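Long-range contacts in beta-phenylalanine aminotransferase (Variovorax paradoxus, PDB 4AO9), which catalyses the pyridoxal-5'-phosphate-dependent transfer of the amino group of beta-phenylalanine, probably to a 2-oxo acid acceptor: residues A[88-93]-A[412-416]; A[111-116]-A[325-330]; A[131-135]-A[331-336]. All coordinates share one frame; numbering follows the deposited sequence.

Contact 1 (A[88-93]-A[412-416]); sequences RYADFI and DIYSS
D412 closes a helix and opens a strand pairing in a single residue. With its positive phi (63°) it is the C-prime residue of the Schellman motif that ends helix 398-410, and its carbonyl O, turned across to 88-93, accepts the N-H of A90 at 2.9 Å. A90 O then takes Y414 N, so A90 straddles I413 as a parallel strand should. The third rung is F92 N to Y414 O at 2.8 Å. A water beside the first rung donates to both R88 O and D412 OD1, a role that suits an acidic side chain at the solvent edge.

On the face that carries D91 and Y414, a chi1 of -173° swings the Y414 ring toward I93, whose CG2 touches Y414 CD2 at 3.6 Å, while I93 CD1 lies against S416 CB. The CB atoms of Y89 and Y414 meet at 3.6 Å, and their two rings lie obliquely, planes 44° apart. The tyrosines suit the place because each hydroxyl finds a partner beyond this apolar body: Y89 OH bonds D83, and Y414 OH bonds the T123 carbonyl of the second subunit. D91 is bound at both oxygens, OD1 accepting I93 N at 2.9 Å in an Asx turn as the strand ends and OD2 joined to H103. On the other face, beside A90 and I413, F92 CD1 rests 3.9 Å from I413 CG2.

The short strand 413-414 thus adds a parallel edge to the antiparallel run 72-77, 80-83 and 88-91, an arrangement consistent with fold-type I aminotransferases, in which an N-terminal sheet is joined to the C-terminal part of the chain.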
loop_
_atom_site.group_PDB
_atom_site.type_symbol
_atom_site.label_atom_id
_atom_site.label_comp_id
_atom_site.label_asym_id
_atom_site.label_seq_id
_atom_site.Cartn_x
_atom_site.Cartn_y
_atom_site.Cartn_z
ATOM N N ARG A 88 4.917 -7.693 30.464
ATOM C CA ARG A 88 5.492 -6.430 30.002
ATOM C C ARG A 88 6.896 -6.675 29.474
ATOM O O ARG A 88 7.710 -7.322 30.129
ATOM C CB ARG A 88 5.538 -5.408 31.145
ATOM C CG ARG A 88 6.011 -4.021 30.712
ATOM C CD ARG A 88 6.459 -3.180 31.913
ATOM N NE ARG A 88 7.106 -1.938 31.486
ATOM C CZ ARG A 88 6.730 -0.713 31.852
ATOM N NH1 ARG A 88 5.711 -0.528 32.689
ATOM N NH2 ARG A 88 7.394 0.340 31.386
ATOM N N TYR A 89 7.166 -6.147 28.282
ATOM C CA TYR A 89 8.470 -6.301 27.654
ATOM C C TYR A 89 9.075 -4.969 27.258
ATOM O O TYR A 89 8.357 -4.023 26.900
ATOM C CB TYR A 89 8.371 -7.119 26.367
ATOM C CG TYR A 89 7.656 -8.433 26.478
ATOM C CD1 TYR A 89 8.333 -9.585 26.879
ATOM C CD2 TYR A 89 6.303 -8.532 26.154
ATOM C CE1 TYR A 89 7.679 -10.801 26.966
ATOM C CE2 TYR A 89 5.646 -9.736 26.239
ATOM C CZ TYR A 89 6.334 -10.867 26.642
ATOM O OH TYR A 89 5.664 -12.062 26.713
ATOM N N ALA A 90 10.402 -4.908 27.294
ATOM C CA ALA A 90 11.116 -3.870 26.571
ATOM C C ALA A 90 11.151 -4.289 25.110
ATOM O O ALA A 90 11.529 -5.421 24.789
ATOM C CB ALA A 90 12.535 -3.705 27.116
ATOM N N ASP A 91 10.729 -3.371 24.244
ATOM C CA ASP A 91 10.606 -3.608 22.803
ATOM C C ASP A 91 11.926 -3.354 22.068
ATOM O O ASP A 91 12.364 -2.216 21.950
ATOM C CB ASP A 91 9.530 -2.671 22.254
ATOM C CG ASP A 91 9.393 -2.745 20.746
ATOM O OD1 ASP A 91 9.842 -3.742 20.146
ATOM O OD2 ASP A 91 8.828 -1.794 20.179
ATOM N N PHE A 92 12.520 -4.426 21.558
ATOM C CA PHE A 92 13.736 -4.353 20.754
ATOM C C PHE A 92 13.519 -4.712 19.286
ATOM O O PHE A 92 14.443 -5.130 18.596
ATOM C CB PHE A 92 14.845 -5.219 21.381
ATOM C CG PHE A 92 15.562 -4.539 22.503
ATOM C CD1 PHE A 92 15.019 -4.520 23.785
ATOM C CD2 PHE A 92 16.763 -3.870 22.264
ATOM C CE1 PHE A 92 15.681 -3.866 24.818
ATOM C CE2 PHE A 92 17.429 -3.225 23.291
ATOM C CZ PHE A 92 16.882 -3.216 24.567
ATOM N N ILE A 93 12.296 -4.515 18.809
ATOM C CA ILE A 93 12.000 -4.745 17.385
ATOM C C ILE A 93 11.270 -3.551 16.723
ATOM O O ILE A 93 11.468 -3.275 15.537
ATOM C CB ILE A 93 11.314 -6.141 17.165
ATOM C CG1 ILE A 93 10.950 -6.378 15.696
ATOM C CG2 ILE A 93 10.092 -6.294 18.059
ATOM C CD1 ILE A 93 12.148 -6.345 14.729
ATOM N N ASP A 412 12.081 -10.578 29.770
ATOM C CA ASP A 412 11.247 -9.375 29.592
ATOM C C ASP A 412 11.670 -8.519 28.391
ATOM O O ASP A 412 11.592 -7.292 28.428
ATOM C CB ASP A 412 11.203 -8.535 30.880
ATOM C CG ASP A 412 10.894 -9.370 32.112
ATOM O OD1 ASP A 412 9.972 -10.203 32.047
ATOM O OD2 ASP A 412 11.604 -9.209 33.128
ATOM N N ILE A 413 12.112 -9.188 27.332
ATOM C CA ILE A 413 12.534 -8.510 26.109
ATOM C C ILE A 413 11.750 -9.073 24.929
ATOM O O ILE A 413 11.739 -10.274 24.692
ATOM C CB ILE A 413 14.069 -8.643 25.891
ATOM C CG1 ILE A 413 14.814 -7.770 26.914
ATOM C CG2 ILE A 413 14.453 -8.282 24.446
ATOM C CD1 ILE A 413 16.272 -8.128 27.138
ATOM N N TYR A 414 11.091 -8.181 24.194
ATOM C CA TYR A 414 10.358 -8.559 22.992
ATOM C C TYR A 414 11.217 -8.244 21.782
ATOM O O TYR A 414 11.552 -7.091 21.532
ATOM C CB TYR A 414 9.040 -7.800 22.923
ATOM C CG TYR A 414 8.113 -8.233 21.809
ATOM C CD1 TYR A 414 7.415 -9.434 21.889
ATOM C CD2 TYR A 414 7.911 -7.423 20.690
ATOM C CE1 TYR A 414 6.550 -9.832 20.887
ATOM C CE2 TYR A 414 7.041 -7.803 19.684
ATOM C CZ TYR A 414 6.373 -9.018 19.784
ATOM O OH TYR A 414 5.495 -9.418 18.791
ATOM N N SER A 415 11.577 -9.297 21.066
ATOM C CA SER A 415 12.471 -9.210 19.929
ATOM C C SER A 415 11.799 -9.842 18.721
ATOM O O SER A 415 10.633 -10.229 18.777
ATOM C CB SER A 415 13.772 -9.960 20.243
ATOM O OG SER A 415 13.539 -11.361 20.378
ATOM N N SER A 416 12.534 -9.946 17.624
ATOM C CA SER A 416 12.039 -10.663 16.456
ATOM C C SER A 416 12.563 -12.102 16.430
ATOM O O SER A 416 13.707 -12.371 16.827
ATOM C CB SER A 416 12.465 -9.943 15.188
ATOM O OG SER A 416 13.866 -9.856 15.144
HETATM O O HOH W 1 7.558 -10.165 30.882
#

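Contact 2 (A[111-116]-A[325-330]); sequences AVIEAM and VMTMAA
M326 leaves its helix with CG anti to the carbonyl carbon (chi1 -68°) and then bends at chi3 (71°), which carries its methyl across to V112 and M116. There M326 CE lies 3.5 Å from V112 CG1 and 3.7 Å from M116 SD. M116 is bent at its own last torsion, and its CG packs 3.8 Å from M326 SD, the two thioether chains lying aslant. Flexible, unbranched methionines suit such a seam, because each chain can fold to the shape of the other. With an alanine in place of M116, the end of M326 would probably lose one of its walls and be freer to turn.

Beside the methionines the two helices run roughly antiparallel, and their axes come within 8.3 Å, an approach that small residues allow. This is helix packing within the class-III aminotransferase fold, set at the subunit interface: V112 and M116 pack on M116 and V112 of the second subunit, while M326 touches its M293. A115 CB meets A329 CB at 3.8 Å, and A329 CB also sits 3.7 Å from the backbone O of A111. Alanine suits these positions because its single methyl fits between backbones this close. At one end of the row A115 CB faces V325 O; nearer the other, V112 CG2 leans on A330 CB at 3.9 Å.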
loop_
_atom_site.group_PDB
_atom_site.type_symbol
_atom_site.label_atom_id
_atom_site.label_comp_id
_atom_site.label_asym_id
_atom_site.label_seq_id
_atom_site.Cartn_x
_atom_site.Cartn_y
_atom_site.Cartn_z
ATOM N N ALA A 111 -0.614 15.221 16.248
ATOM C CA ALA A 111 -0.628 15.585 14.834
ATOM C C ALA A 111 -1.759 14.876 14.098
ATOM O O ALA A 111 -2.446 15.479 13.282
ATOM C CB ALA A 111 0.708 15.275 14.192
ATOM N N VAL A 112 -1.945 13.596 14.388
ATOM C CA VAL A 112 -3.004 12.815 13.759
ATOM C C VAL A 112 -4.376 13.343 14.183
ATOM O O VAL A 112 -5.269 13.506 13.341
ATOM C CB VAL A 112 -2.858 11.301 14.086
ATOM C CG1 VAL A 112 -4.085 10.506 13.624
ATOM C CG2 VAL A 112 -1.600 10.740 13.437
ATOM N N ILE A 113 -4.550 13.606 15.477
ATOM C CA ILE A 113 -5.820 14.150 15.975
ATOM C C ILE A 113 -6.150 15.491 15.308
ATOM O O ILE A 113 -7.278 15.704 14.853
ATOM C CB ILE A 113 -5.809 14.279 17.517
ATOM C CG1 ILE A 113 -5.839 12.886 18.150
ATOM C CG2 ILE A 113 -6.976 15.158 18.021
ATOM C CD1 ILE A 113 -5.666 12.868 19.662
ATOM N N GLU A 114 -5.171 16.388 15.249
ATOM C CA GLU A 114 -5.382 17.681 14.599
ATOM C C GLU A 114 -5.758 17.514 13.120
ATOM O O GLU A 114 -6.657 18.198 12.630
ATOM C CB GLU A 114 -4.167 18.602 14.751
ATOM C CG GLU A 114 -4.377 19.979 14.124
ATOM C CD GLU A 114 -3.244 20.968 14.377
ATOM O OE1 GLU A 114 -2.273 20.636 15.103
ATOM O OE2 GLU A 114 -3.340 22.098 13.844
ATOM N N ALA A 115 -5.085 16.598 12.419
ATOM C CA ALA A 115 -5.425 16.326 11.018
ATOM C C ALA A 115 -6.862 15.828 10.878
ATOM O O ALA A 115 -7.606 16.309 10.013
ATOM C CB ALA A 115 -4.454 15.333 10.405
ATOM N N MET A 116 -7.260 14.884 11.732
ATOM C CA MET A 116 -8.624 14.338 11.668
ATOM C C MET A 116 -9.666 15.422 11.921
ATOM O O MET A 116 -10.713 15.448 11.273
ATOM C CB MET A 116 -8.823 13.176 12.647
ATOM C CG MET A 116 -7.995 11.957 12.311
ATOM S SD MET A 116 -8.546 10.474 13.173
ATOM C CE MET A 116 -9.803 9.879 12.036
ATOM N N VAL A 325 -4.125 12.919 4.726
ATOM C CA VAL A 325 -3.681 13.944 5.662
ATOM C C VAL A 325 -3.118 13.409 6.965
ATOM O O VAL A 325 -2.278 14.058 7.585
ATOM C CB VAL A 325 -4.777 14.998 5.976
ATOM C CG1 VAL A 325 -5.077 15.839 4.759
ATOM C CG2 VAL A 325 -6.031 14.346 6.546
ATOM N N MET A 326 -3.569 12.230 7.389
ATOM C CA MET A 326 -3.061 11.684 8.648
ATOM C C MET A 326 -1.595 11.272 8.534
ATOM O O MET A 326 -0.784 11.623 9.387
ATOM C CB MET A 326 -3.948 10.531 9.109
ATOM C CG MET A 326 -5.335 11.027 9.525
ATOM S SD MET A 326 -6.531 9.700 9.649
ATOM C CE MET A 326 -5.925 8.866 11.118
ATOM N N THR A 327 -1.262 10.546 7.473
ATOM C CA THR A 327 0.136 10.212 7.178
ATOM C C THR A 327 0.988 11.464 6.978
ATOM O O THR A 327 2.087 11.558 7.521
ATOM C CB THR A 327 0.252 9.299 5.936
ATOM O OG1 THR A 327 -0.431 8.059 6.206
ATOM C CG2 THR A 327 1.724 9.015 5.573
ATOM N N MET A 328 0.487 12.422 6.209
ATOM C CA MET A 328 1.256 13.642 5.933
ATOM C C MET A 328 1.543 14.400 7.231
ATOM O O MET A 328 2.657 14.888 7.435
ATOM C CB MET A 328 0.529 14.554 4.939
ATOM C CG MET A 328 0.218 13.925 3.568
ATOM S SD MET A 328 1.617 13.436 2.537
ATOM C CE MET A 328 1.770 11.686 2.905
ATOM N N ALA A 329 0.543 14.486 8.107
ATOM C CA ALA A 329 0.708 15.167 9.391
ATOM C C ALA A 329 1.664 14.401 10.307
ATOM O O ALA A 329 2.568 14.994 10.911
ATOM C CB ALA A 329 -0.649 15.353 10.061
ATOM N N ALA A 330 1.478 13.088 10.409
ATOM C CA ALA A 330 2.288 12.286 11.329
ATOM C C ALA A 330 3.745 12.265 10.894
ATOM O O ALA A 330 4.656 12.393 11.720
ATOM C CB ALA A 330 1.752 10.862 11.420
#

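Contact 3 (A[131-135]-A[331-336]); sequences RLARL and GYAGLT
L132 and Y332 lie at the closest backbone approach of two helices that run in broadly the same direction, 37° apart, in the class-III aminotransferase fold. The hollow here is made by G331. A CB on it would point at 131-135 and crowd L132 CD2; its absence leaves room for that methyl, while the other branch, L132 CD1, lies 3.9 Å from G331 C and close to Y332 N. One turn on, L135 is the second bump: its CD2 plugs a dimple walled by L335 CB (3.7 Å), T336 CG2 and Y332 CD1. Leucine suits both positions, since its branched end can push one methyl into a hollow.

Toward the solvent side, Y332 projects between groups on its two faces. R131, bent at chi3 (70°), brings its guanidinium over one face, tilted 40° to the ring, in an off-centre cation-pi contact, CZ 4.2 Å from the ring centroid. The methyl of T336 lies over the border of the opposite face, with CG2 3.7 Å above the ring plane. That methyl is set by the threonine hydroxyl: T336 OG1 donates to Y332 O at 2.8 Å, reaching it from the opposite face to T336 N.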
loop_
_atom_site.group_PDB
_atom_site.type_symbol
_atom_site.label_atom_id
_atom_site.label_comp_id
_atom_site.label_asym_id
_atom_site.label_seq_id
_atom_site.Cartn_x
_atom_site.Cartn_y
_atom_site.Cartn_z
ATOM N N ARG A 131 4.395 20.086 2.496
ATOM C CA ARG A 131 5.300 20.299 3.636
ATOM C C ARG A 131 6.183 19.073 3.846
ATOM O O ARG A 131 7.397 19.179 4.051
ATOM C CB ARG A 131 4.503 20.545 4.925
ATOM C CG ARG A 131 3.488 21.675 4.867
ATOM C CD ARG A 131 2.934 21.923 6.260
ATOM N NE ARG A 131 3.938 22.523 7.138
ATOM C CZ ARG A 131 3.787 22.702 8.448
ATOM N NH1 ARG A 131 2.670 22.314 9.053
ATOM N NH2 ARG A 131 4.760 23.270 9.156
ATOM N N LEU A 132 5.574 17.894 3.784
ATOM C CA LEU A 132 6.329 16.673 4.001
ATOM C C LEU A 132 7.238 16.387 2.807
ATOM O O LEU A 132 8.388 15.985 3.002
ATOM C CB LEU A 132 5.400 15.489 4.297
ATOM C CG LEU A 132 6.085 14.139 4.547
ATOM C CD1 LEU A 132 7.125 14.215 5.701
ATOM C CD2 LEU A 132 5.063 13.014 4.806
ATOM N N ALA A 133 6.745 16.604 1.582
ATOM C CA ALA A 133 7.592 16.422 0.403
ATOM C C ALA A 133 8.829 17.299 0.451
ATOM O O ALA A 133 9.940 16.809 0.213
ATOM C CB ALA A 133 6.807 16.676 -0.877
ATOM N N ARG A 134 8.643 18.578 0.784
ATOM C CA ARG A 134 9.776 19.499 0.908
ATOM C C ARG A 134 10.769 19.047 1.979
ATOM O O ARG A 134 11.984 19.054 1.754
ATOM C CB ARG A 134 9.272 20.916 1.186
ATOM C CG ARG A 134 10.380 21.896 1.550
ATOM C CD ARG A 134 9.869 23.313 1.625
ATOM N NE ARG A 134 10.990 24.221 1.858
ATOM C CZ ARG A 134 10.937 25.546 1.746
ATOM N NH1 ARG A 134 9.806 26.153 1.400
ATOM N NH2 ARG A 134 12.029 26.266 1.977
ATOM N N LEU A 135 10.249 18.653 3.139
ATOM C CA LEU A 135 11.092 18.184 4.233
ATOM C C LEU A 135 11.948 16.999 3.797
ATOM O O LEU A 135 13.152 16.957 4.070
ATOM C CB LEU A 135 10.230 17.791 5.437
ATOM C CG LEU A 135 11.003 17.539 6.736
ATOM C CD1 LEU A 135 11.598 18.829 7.295
ATOM C CD2 LEU A 135 10.082 16.937 7.762
ATOM N N GLY A 331 3.970 12.108 9.593
ATOM C CA GLY A 331 5.328 12.083 9.068
ATOM C C GLY A 331 6.066 13.375 9.363
ATOM O O GLY A 331 7.207 13.354 9.833
ATOM N N TYR A 332 5.419 14.505 9.084
ATOM C CA TYR A 332 6.060 15.792 9.300
ATOM C C TYR A 332 6.350 16.035 10.782
ATOM O O TYR A 332 7.450 16.481 11.131
ATOM C CB TYR A 332 5.205 16.917 8.715
ATOM C CG TYR A 332 5.865 18.268 8.777
ATOM C CD1 TYR A 332 6.697 18.697 7.750
ATOM C CD2 TYR A 332 5.649 19.117 9.863
ATOM C CE1 TYR A 332 7.313 19.933 7.796
ATOM C CE2 TYR A 332 6.268 20.358 9.925
ATOM C CZ TYR A 332 7.093 20.755 8.885
ATOM O OH TYR A 332 7.701 21.991 8.938
ATOM N N ALA A 333 5.381 15.731 11.644
ATOM C CA ALA A 333 5.574 15.883 13.081
ATOM C C ALA A 333 6.727 15.019 13.585
ATOM O O ALA A 333 7.574 15.480 14.349
ATOM C CB ALA A 333 4.299 15.554 13.817
ATOM N N GLY A 334 6.778 13.768 13.143
ATOM C CA GLY A 334 7.813 12.849 13.602
ATOM C C GLY A 334 9.207 13.298 13.212
ATOM O O GLY A 334 10.125 13.312 14.042
ATOM N N LEU A 335 9.368 13.681 11.953
ATOM C CA LEU A 335 10.685 14.049 11.450
ATOM C C LEU A 335 11.196 15.383 11.986
ATOM O O LEU A 335 12.412 15.559 12.146
ATOM C CB LEU A 335 10.710 14.031 9.921
ATOM C CG LEU A 335 10.462 12.651 9.293
ATOM C CD1 LEU A 335 10.317 12.776 7.787
ATOM C CD2 LEU A 335 11.554 11.654 9.652
ATOM N N THR A 336 10.279 16.310 12.258
ATOM C CA THR A 336 10.684 17.639 12.753
ATOM C C THR A 336 10.830 17.701 14.270
ATOM O O THR A 336 11.692 18.438 14.769
ATOM C CB THR A 336 9.723 18.769 12.328
ATOM O OG1 THR A 336 8.399 18.478 12.778
ATOM C CG2 THR A 336 9.711 18.967 10.827
#

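Contacts 2 and 3 are neighbours, their centres 11 Å apart, because both use helix 325-337: its first half packs on helix 106-117 and its second on helix 129-139. They touch directly, A111 CB meeting A333 CB at 3.6 Å and M328 CA lying 4.0 Å from L132 CD2, so three helices form one continuous packed group. Contact 1 stands apart, its centre 28 Å from each of the others, although its strand 88-91 leads along the chain to helix 106-117. A bound PLP lies about 11 Å from the side chain of I93 in contact 1, and one lies about 14 Å from that of L132 in contact 3. All three contacts reach the second subunit.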